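Local coordinates for L-arabinose ABC transporter, periplasmic L-arabinose-binding protein (Burkholderia thailandensis, PDB 4KZK), which binds beta-D-galactopyranose in its sugar pocket and probably delivers L-arabinose and related sugars in the periplasm to an ABC transporter for uptake, at residues 54-60 and 291-296; 220-225 and 249-255; 271-275 and 323-328. All blocks are in the same frame, centred on the assembly; numbering follows the deposited sequence.

Interaction 1. Residues 54-60 and 291-296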
loop_
_atom_site.group_PDB
_atom_site.type_symbol
_atom_site.label_atom_id
_atom_site.label_comp_id
_atom_site.label_asym_id
_atom_site.label_seq_id
_atom_site.Cartn_x
_atom_site.Cartn_y
_atom_site.Cartn_z
ATOM N N GLU A 54 2.027 6.258 -9.161
ATOM C CA GLU A 54 3.235 5.636 -9.733
ATOM C C GLU A 54 3.298 5.880 -11.222
ATOM O O GLU A 54 4.361 6.267 -11.736
ATOM C CB GLU A 54 3.236 4.135 -9.453
ATOM C CG GLU A 54 3.607 3.800 -8.026
ATOM C CD GLU A 54 3.715 2.305 -7.795
ATOM O OE1 GLU A 54 3.266 1.530 -8.646
ATOM O OE2 GLU A 54 4.256 1.907 -6.727
ATOM N N TRP A 55 2.186 5.646 -11.917
ATOM C CA TRP A 55 2.118 5.848 -13.380
ATOM C C TRP A 55 2.418 7.276 -13.810
ATOM O O TRP A 55 3.103 7.479 -14.818
ATOM C CB TRP A 55 0.763 5.425 -13.938
ATOM C CG TRP A 55 0.627 3.937 -14.243
ATOM C CD1 TRP A 55 1.645 3.034 -14.415
ATOM C CD2 TRP A 55 -0.584 3.230 -14.510
ATOM N NE1 TRP A 55 1.133 1.804 -14.742
ATOM C CE2 TRP A 55 -0.234 1.894 -14.803
ATOM C CE3 TRP A 55 -1.930 3.593 -14.531
ATOM C CZ2 TRP A 55 -1.177 0.936 -15.119
ATOM C CZ3 TRP A 55 -2.870 2.630 -14.831
ATOM C CH2 TRP A 55 -2.497 1.322 -15.130
ATOM N N ARG A 56 1.903 8.251 -13.074
ATOM C CA ARG A 56 2.098 9.652 -13.435
ATOM C C ARG A 56 3.586 9.991 -13.340
ATOM O O ARG A 56 4.134 10.694 -14.208
ATOM C CB ARG A 56 1.259 10.567 -12.525
ATOM C CG ARG A 56 1.571 12.047 -12.657
ATOM C CD ARG A 56 0.537 12.894 -11.939
ATOM N NE ARG A 56 0.507 12.709 -10.483
ATOM C CZ ARG A 56 1.079 13.527 -9.580
ATOM N NH1 ARG A 56 1.785 14.595 -9.947
ATOM N NH2 ARG A 56 0.952 13.259 -8.278
ATOM N N PHE A 57 4.255 9.497 -12.306
ATOM C CA PHE A 57 5.691 9.754 -12.143
ATOM C C PHE A 57 6.561 8.930 -13.087
ATOM O O PHE A 57 7.612 9.415 -13.558
ATOM C CB PHE A 57 6.101 9.611 -10.679
ATOM C CG PHE A 57 5.648 10.763 -9.856
ATOM C CD1 PHE A 57 6.231 12.004 -10.052
ATOM C CD2 PHE A 57 4.615 10.653 -8.946
ATOM C CE1 PHE A 57 5.818 13.099 -9.332
ATOM C CE2 PHE A 57 4.192 11.767 -8.217
ATOM C CZ PHE A 57 4.804 12.991 -8.415
ATOM N N ALA A 58 6.115 7.720 -13.414
ATOM C CA ALA A 58 6.767 6.923 -14.452
ATOM C C ALA A 58 6.678 7.635 -15.803
ATOM O O ALA A 58 7.630 7.585 -16.570
ATOM C CB ALA A 58 6.171 5.528 -14.547
ATOM N N GLU A 59 5.556 8.301 -16.084
ATOM C CA GLU A 59 5.419 9.126 -17.295
ATOM C C GLU A 59 6.394 10.285 -17.317
ATOM O O GLU A 59 6.910 10.672 -18.392
ATOM C CB GLU A 59 4.006 9.697 -17.433
ATOM C CG GLU A 59 2.961 8.703 -17.888
ATOM C CD GLU A 59 3.128 8.262 -19.334
ATOM O OE1 GLU A 59 3.983 8.820 -20.086
ATOM O OE2 GLU A 59 2.364 7.365 -19.728
ATOM N N GLN A 60 6.629 10.890 -16.156
ATOM C CA GLN A 60 7.616 11.978 -16.058
ATOM C C GLN A 60 9.016 11.443 -16.384
ATOM O O GLN A 60 9.797 12.097 -17.104
ATOM C CB GLN A 60 7.563 12.600 -14.655
ATOM C CG GLN A 60 8.292 13.919 -14.443
ATOM C CD GLN A 60 8.064 14.477 -13.032
ATOM O OE1 GLN A 60 9.018 14.816 -12.319
ATOM N NE2 GLN A 60 6.797 14.575 -12.627
ATOM N N PRO A 291 5.378 8.455 -4.156
ATOM C CA PRO A 291 5.256 7.713 -5.407
ATOM C C PRO A 291 6.243 8.168 -6.480
ATOM O O PRO A 291 6.375 7.529 -7.530
ATOM C CB PRO A 291 3.827 8.012 -5.855
ATOM C CG PRO A 291 3.556 9.386 -5.313
ATOM C CD PRO A 291 4.219 9.359 -3.958
ATOM N N ARG A 292 6.934 9.287 -6.249
ATOM C CA ARG A 292 8.041 9.637 -7.131
ATOM C C ARG A 292 9.146 8.591 -7.048
ATOM O O ARG A 292 9.743 8.218 -8.074
ATOM C CB ARG A 292 8.612 11.008 -6.784
ATOM C CG ARG A 292 9.602 11.493 -7.821
ATOM C CD ARG A 292 10.146 12.859 -7.457
ATOM N NE ARG A 292 9.102 13.876 -7.379
ATOM C CZ ARG A 292 8.689 14.641 -8.388
ATOM N NH1 ARG A 292 9.189 14.491 -9.614
ATOM N NH2 ARG A 292 7.736 15.554 -8.166
ATOM N N LEU A 293 9.437 8.114 -5.846
ATOM C CA LEU A 293 10.450 7.060 -5.691
ATOM C C LEU A 293 9.976 5.778 -6.387
ATOM O O LEU A 293 10.695 5.203 -7.198
ATOM C CB LEU A 293 10.758 6.793 -4.223
ATOM C CG LEU A 293 11.279 7.971 -3.382
ATOM C CD1 LEU A 293 11.495 7.580 -1.934
ATOM C CD2 LEU A 293 12.539 8.550 -3.983
ATOM N N HIS A 294 8.746 5.361 -6.112
ATOM C CA HIS A 294 8.220 4.111 -6.662
ATOM C C HIS A 294 7.886 4.144 -8.146
ATOM O O HIS A 294 7.831 3.100 -8.778
ATOM C CB HIS A 294 6.988 3.678 -5.858
ATOM C CG HIS A 294 7.307 3.242 -4.465
ATOM N ND1 HIS A 294 6.743 2.123 -3.887
ATOM C CD2 HIS A 294 8.123 3.783 -3.530
ATOM C CE1 HIS A 294 7.199 1.996 -2.650
ATOM N NE2 HIS A 294 8.048 2.983 -2.415
ATOM N N GLY A 295 7.657 5.333 -8.710
ATOM C CA GLY A 295 7.306 5.481 -10.126
ATOM C C GLY A 295 8.430 6.044 -10.971
ATOM O O GLY A 295 8.703 5.528 -12.050
ATOM N N TYR A 296 9.050 7.126 -10.510
ATOM C CA TYR A 296 10.097 7.784 -11.311
ATOM C C TYR A 296 11.441 7.066 -11.106
ATOM O O TYR A 296 12.079 6.688 -12.099
ATOM C CB TYR A 296 10.125 9.290 -10.986
ATOM C CG TYR A 296 11.026 10.146 -11.841
ATOM C CD1 TYR A 296 12.368 10.192 -11.589
ATOM C CD2 TYR A 296 10.507 10.910 -12.873
ATOM C CE1 TYR A 296 13.213 10.975 -12.353
ATOM C CE2 TYR A 296 11.336 11.709 -13.664
ATOM C CZ TYR A 296 12.692 11.729 -13.401
ATOM O OH TYR A 296 13.550 12.518 -14.151
#
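F57 inserts as a knob into a hole formed by P291, R292, G295 and Y296, joining helices 49-65 and 291-308 in the N-terminal lobe of this type I periplasmic binding fold. The segment axes approach to 7.1 Å and cross at -60°. At the start of helix 291-308, P291 CG rests 3.8 Å from F57 CE2. R292 then passes over one ring face, its CB 4.2 Å from the F57 ring centroid. With CG anti to the backbone N (chi1 -170°) and a bend at chi3, the arginine brings its guanidinium over F57 CE1, the two planes 61° apart. NH1 of R292 meets Q60 OE1 edge-on in a weak hydrogen bond of 2.7 Å, while NH2 also bonds weakly to G336 O. H294 belongs to the galactose pocket. Its CB packs against E54 OE2, whereas its ND1 is hydrogen-bonded to sugar-binding D123. Lacking a side chain, G295 admits the backbones to close range: its CA lies 3.4 Å from E54 O, and its O the same distance from A58 CA. Y296, hydrogen-bonded through OH to D64, turns a ring edge to the first helix, placing CD2 3.3 Å from F57 O.

Interaction 2. Residues 220-225 and 249-255; sequences ANIAFT and AGEGRGI
The Schellman motif that ends helix 240-252, with G254 at the C-prime position, sets I255 against F224 of helix 213-226 in the C-terminal lobe, while R253 reaches N221 and T225. I255 CD1 lies over one face of the F224 ring, 3.8 Å from its centroid and 20° off the normal, a CH-pi contact. A249 CB meets the same ring in plane, at the edge, 3.9 Å from F224 CE2, and also touches A220 CB. Both I255 N and R253 N bond to G250 O, from opposite faces of its carbonyl plane, which fixes the turn carrying these side chains. R253 bends at chi3 (82°) to lay its guanidinium over the backbone N of T225, and NH2 makes a weak hydrogen bond of 3.5 Å to N221 OD1. Water 1 donates to N221 OD1 and to A249 O, both at 2.8 Å, linking the helices. T225 OG1, which donates to N221 O of its own helix, sits 2.9 Å from R253 NH1. Inward, W233 packs edge-to-face with F224, and L172 and M260 extend the apolar layer. The chemistry is thus divided: dispersion and CH-pi contacts seal the inner side, while long or water-mediated polar links span the outer rim.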
loop_
_atom_site.group_PDB
_atom_site.type_symbol
_atom_site.label_atom_id
_atom_site.label_comp_id
_atom_site.label_asym_id
_atom_site.label_seq_id
_atom_site.Cartn_x
_atom_site.Cartn_y
_atom_site.Cartn_z
ATOM N N ALA A 220 -14.739 -5.779 8.431
ATOM C CA ALA A 220 -14.980 -4.907 9.592
ATOM C C ALA A 220 -16.370 -5.142 10.166
ATOM O O ALA A 220 -16.525 -5.229 11.381
ATOM C CB ALA A 220 -14.775 -3.441 9.234
ATOM N N ASN A 221 -17.367 -5.270 9.293
ATOM C CA ASN A 221 -18.735 -5.482 9.737
ATOM C C ASN A 221 -18.866 -6.775 10.532
ATOM O O ASN A 221 -19.576 -6.807 11.538
ATOM C CB ASN A 221 -19.704 -5.455 8.560
ATOM C CG ASN A 221 -20.200 -4.056 8.265
ATOM O OD1 ASN A 221 -20.417 -3.267 9.190
ATOM N ND2 ASN A 221 -20.384 -3.737 6.990
ATOM N N ILE A 222 -18.160 -7.816 10.099
ATOM C CA ILE A 222 -18.153 -9.073 10.845
ATOM C C ILE A 222 -17.586 -8.859 12.251
ATOM O O ILE A 222 -18.132 -9.356 13.239
ATOM C CB ILE A 222 -17.376 -10.186 10.103
ATOM C CG1 ILE A 222 -18.165 -10.624 8.867
ATOM C CG2 ILE A 222 -17.107 -11.379 11.027
ATOM C CD1 ILE A 222 -17.438 -11.577 7.941
ATOM N N ALA A 223 -16.503 -8.099 12.340
ATOM C CA ALA A 223 -15.854 -7.843 13.619
ATOM C C ALA A 223 -16.709 -6.975 14.542
ATOM O O ALA A 223 -16.799 -7.239 15.747
ATOM C CB ALA A 223 -14.506 -7.174 13.389
ATOM N N PHE A 224 -17.298 -5.910 13.996
ATOM C CA PHE A 224 -18.134 -5.029 14.824
ATOM C C PHE A 224 -19.310 -5.788 15.407
ATOM O O PHE A 224 -19.669 -5.597 16.573
ATOM C CB PHE A 224 -18.650 -3.834 14.029
ATOM C CG PHE A 224 -17.588 -2.845 13.639
ATOM C CD1 PHE A 224 -16.649 -2.406 14.568
ATOM C CD2 PHE A 224 -17.540 -2.317 12.343
ATOM C CE1 PHE A 224 -15.672 -1.494 14.219
ATOM C CE2 PHE A 224 -16.555 -1.393 11.993
ATOM C CZ PHE A 224 -15.624 -0.981 12.939
ATOM N N THR A 225 -19.919 -6.655 14.614
ATOM C CA THR A 225 -21.026 -7.467 15.120
ATOM C C THR A 225 -20.640 -8.325 16.326
ATOM O O THR A 225 -21.428 -8.451 17.264
ATOM C CB THR A 225 -21.599 -8.370 14.018
ATOM O OG1 THR A 225 -22.043 -7.546 12.943
ATOM C CG2 THR A 225 -22.785 -9.196 14.521
ATOM N N ALA A 249 -17.736 0.957 7.375
ATOM C CA ALA A 249 -18.481 -0.057 8.118
ATOM C C ALA A 249 -18.893 0.486 9.485
ATOM O O ALA A 249 -20.067 0.378 9.880
ATOM C CB ALA A 249 -17.662 -1.322 8.245
ATOM N N GLY A 250 -17.964 1.151 10.177
ATOM C CA GLY A 250 -18.267 1.729 11.481
ATOM C C GLY A 250 -19.406 2.719 11.393
ATOM O O GLY A 250 -20.306 2.728 12.224
ATOM N N GLU A 251 -19.368 3.583 10.389
ATOM C CA GLU A 251 -20.413 4.579 10.230
ATOM C C GLU A 251 -21.797 3.935 10.133
ATOM O O GLU A 251 -22.781 4.424 10.736
ATOM C CB GLU A 251 -20.137 5.457 9.012
ATOM C CG GLU A 251 -18.940 6.386 9.193
ATOM C CD GLU A 251 -18.468 6.988 7.886
ATOM O OE1 GLU A 251 -19.059 6.668 6.833
ATOM O OE2 GLU A 251 -17.517 7.783 7.914
ATOM N N GLY A 252 -21.874 2.829 9.395
ATOM C CA GLY A 252 -23.117 2.075 9.242
ATOM C C GLY A 252 -23.644 1.478 10.540
ATOM O O GLY A 252 -24.822 1.153 10.633
ATOM N N ARG A 253 -22.763 1.330 11.530
ATOM C CA ARG A 253 -23.118 0.792 12.851
ATOM C C ARG A 253 -23.117 1.806 13.997
ATOM O O ARG A 253 -23.017 1.413 15.167
ATOM C CB ARG A 253 -22.105 -0.265 13.235
ATOM C CG ARG A 253 -21.819 -1.292 12.180
ATOM C CD ARG A 253 -21.161 -2.444 12.876
ATOM N NE ARG A 253 -22.140 -3.317 13.517
ATOM C CZ ARG A 253 -22.610 -4.435 12.970
ATOM N NH1 ARG A 253 -23.498 -5.166 13.629
ATOM N NH2 ARG A 253 -22.180 -4.833 11.771
ATOM N N GLY A 254 -23.186 3.090 13.686
ATOM C CA GLY A 254 -23.207 4.114 14.717
ATOM C C GLY A 254 -21.880 4.378 15.397
ATOM O O GLY A 254 -21.857 4.963 16.471
ATOM N N ILE A 255 -20.779 3.957 14.778
ATOM C CA ILE A 255 -19.432 4.274 15.254
ATOM C C ILE A 255 -18.876 5.345 14.331
ATOM O O ILE A 255 -18.267 5.037 13.293
ATOM C CB ILE A 255 -18.495 3.053 15.205
ATOM C CG1 ILE A 255 -19.124 1.858 15.924
ATOM C CG2 ILE A 255 -17.151 3.392 15.840
ATOM C CD1 ILE A 255 -18.513 0.539 15.526
HETATM O O HOH W 1 -21.831 -1.070 8.277
#

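Interaction 3. Residues 271-275 and 323-328; sequences ALNEF and ITRANE
F275 and R325 bring their CA atoms within 5.4 Å of each other where helix 269-276 meets the turn after strand 315-324, while the CA atoms of L272 and E328 stand farther apart at 8.0 Å. The F275 ring carries most of the contact. One of its faces is overlaid by the backbone at T324 C and R325 N, and the opposite face by A271 O of its own helix. I323 CD1 comes in at the ring edge, in plane, 3.9 Å from F275 CE2. E328 runs past the ring in the opposite direction, with CG 3.6 Å from F275 CD2; its CG lies between the backbone N and the carbonyl carbon (chi1 55°), and the bent chain then takes OE1 to L272 CD2.

R325, extended from CG to NE, crosses F275 obliquely and sets one guanidinium face over CD1, the planes 70° apart. Its NH2 gives a weak hydrogen bond to E274 O, and NH1 is hydrogen-bonded to F283 O. Water 3 accepts from R325 NE at 2.7 Å and donates to F275 O, while water 2 bridges L272 O and E328 OE2. Within the turn, T324 OG1 accepts from A326 N in an ST turn, and T324 N donates to N327 OD1 in its carbonyl plane. A271 and E274 of helix 269-276 touch strand 283-288, and L272 touches R332 of helix 328-334; E274 also touches V244 of helix 240-252.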
loop_
_atom_site.group_PDB
_atom_site.type_symbol
_atom_site.label_atom_id
_atom_site.label_comp_id
_atom_site.label_asym_id
_atom_site.label_seq_id
_atom_site.Cartn_x
_atom_site.Cartn_y
_atom_site.Cartn_z
ATOM N N ALA A 271 -7.078 9.059 0.927
ATOM C CA ALA A 271 -6.879 9.848 2.146
ATOM C C ALA A 271 -7.399 11.251 1.908
ATOM O O ALA A 271 -8.126 11.831 2.726
ATOM C CB ALA A 271 -5.402 9.896 2.502
ATOM N N LEU A 272 -7.030 11.814 0.768
ATOM C CA LEU A 272 -7.386 13.197 0.474
ATOM C C LEU A 272 -8.899 13.370 0.357
ATOM O O LEU A 272 -9.440 14.413 0.723
ATOM C CB LEU A 272 -6.712 13.677 -0.805
ATOM C CG LEU A 272 -5.185 13.565 -0.874
ATOM C CD1 LEU A 272 -4.705 14.368 -2.071
ATOM C CD2 LEU A 272 -4.530 14.012 0.422
ATOM N N ASN A 273 -9.600 12.364 -0.155
ATOM C CA ASN A 273 -11.066 12.441 -0.229
ATOM C C ASN A 273 -11.664 12.513 1.166
ATOM O O ASN A 273 -12.601 13.265 1.402
ATOM C CB ASN A 273 -11.647 11.226 -0.954
ATOM C CG ASN A 273 -11.452 11.274 -2.452
ATOM O OD1 ASN A 273 -11.156 12.328 -3.018
ATOM N ND2 ASN A 273 -11.640 10.145 -3.111
ATOM N N GLU A 274 -11.132 11.733 2.107
ATOM C CA GLU A 274 -11.614 11.833 3.497
ATOM C C GLU A 274 -11.292 13.174 4.112
ATOM O O GLU A 274 -12.130 13.735 4.812
ATOM C CB GLU A 274 -11.025 10.755 4.389
ATOM C CG GLU A 274 -11.401 9.345 3.947
ATOM C CD GLU A 274 -12.890 9.077 4.011
ATOM O OE1 GLU A 274 -13.523 9.366 5.029
ATOM O OE2 GLU A 274 -13.453 8.584 3.017
ATOM N N PHE A 275 -10.104 13.713 3.849
ATOM C CA PHE A 275 -9.691 14.989 4.441
ATOM C C PHE A 275 -10.497 16.193 3.905
ATOM O O PHE A 275 -10.658 17.200 4.610
ATOM C CB PHE A 275 -8.206 15.259 4.161
ATOM C CG PHE A 275 -7.240 14.282 4.789
ATOM C CD1 PHE A 275 -7.573 13.504 5.893
ATOM C CD2 PHE A 275 -5.958 14.150 4.267
ATOM C CE1 PHE A 275 -6.651 12.626 6.458
ATOM C CE2 PHE A 275 -5.044 13.286 4.832
ATOM C CZ PHE A 275 -5.382 12.513 5.933
ATOM N N ILE A 323 0.379 12.340 7.786
ATOM C CA ILE A 323 -0.429 13.494 7.387
ATOM C C ILE A 323 -1.816 13.360 7.988
ATOM O O ILE A 323 -2.358 12.265 8.128
ATOM C CB ILE A 323 -0.502 13.724 5.870
ATOM C CG1 ILE A 323 -1.082 12.528 5.111
ATOM C CG2 ILE A 323 0.878 14.111 5.339
ATOM C CD1 ILE A 323 -1.339 12.857 3.647
ATOM N N THR A 324 -2.357 14.509 8.357
ATOM C CA THR A 324 -3.710 14.655 8.816
ATOM C C THR A 324 -4.332 15.833 8.048
ATOM O O THR A 324 -3.709 16.415 7.194
ATOM C CB THR A 324 -3.720 15.000 10.313
ATOM O OG1 THR A 324 -3.169 16.306 10.484
ATOM C CG2 THR A 324 -2.945 13.958 11.131
ATOM N N ARG A 325 -5.578 16.196 8.368
ATOM C CA ARG A 325 -6.207 17.348 7.750
ATOM C C ARG A 325 -5.366 18.610 7.921
ATOM O O ARG A 325 -5.385 19.470 7.048
ATOM C CB ARG A 325 -7.608 17.541 8.313
ATOM C CG ARG A 325 -8.592 16.476 7.826
ATOM C CD ARG A 325 -9.906 16.443 8.588
ATOM N NE ARG A 325 -10.790 15.406 8.042
ATOM C CZ ARG A 325 -10.682 14.103 8.288
ATOM N NH1 ARG A 325 -9.727 13.634 9.099
ATOM N NH2 ARG A 325 -11.524 13.247 7.718
ATOM N N ALA A 326 -4.622 18.716 9.020
ATOM C CA ALA A 326 -3.902 19.954 9.346
ATOM C C ALA A 326 -2.648 20.196 8.489
ATOM O O ALA A 326 -2.270 21.349 8.242
ATOM C CB ALA A 326 -3.502 19.926 10.807
ATOM N N ASN A 327 -1.992 19.130 8.037
ATOM C CA ASN A 327 -0.731 19.289 7.320
ATOM C C ASN A 327 -0.639 18.623 5.959
ATOM O O ASN A 327 0.410 18.663 5.321
ATOM C CB ASN A 327 0.422 18.808 8.204
ATOM C CG ASN A 327 0.471 17.312 8.306
ATOM O OD1 ASN A 327 -0.536 16.658 8.108
ATOM N ND2 ASN A 327 1.650 16.746 8.552
ATOM N N GLU A 328 -1.701 17.966 5.505
ATOM C CA GLU A 328 -1.591 17.190 4.261
ATOM C C GLU A 328 -1.152 18.016 3.049
ATOM O O GLU A 328 -0.328 17.562 2.237
ATOM C CB GLU A 328 -2.891 16.437 3.949
ATOM C CG GLU A 328 -4.150 17.263 3.882
ATOM C CD GLU A 328 -4.609 17.587 2.481
ATOM O OE1 GLU A 328 -3.886 17.268 1.516
ATOM O OE2 GLU A 328 -5.726 18.181 2.363
HETATM O O HOH W 2 -8.027 16.996 0.749
HETATM O O HOH W 3 -12.751 16.753 6.714
#

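The three contacts are spread over both lobes of the periplasmic binding fold. Interaction 1 belongs to the N-terminal lobe and includes a residue of the galactose pocket; interactions 2 and 3 lie in the C-terminal lobe, their centres about 23 Å apart. Centres of interactions 1 and 2 are about 36 Å apart, on opposite sides of the chain's centre. Along the sequence, interaction 2 closes before interaction 3 opens, whereas the segments of 1 and 3 alternate. Consecutive elements, helix 291-308 and strand 315-324, carry one side of interactions 1 and 3 in different lobes, their centres about 21 Å apart; the strand lies between 139-142, parallel to it, and 283-288, antiparallel to it.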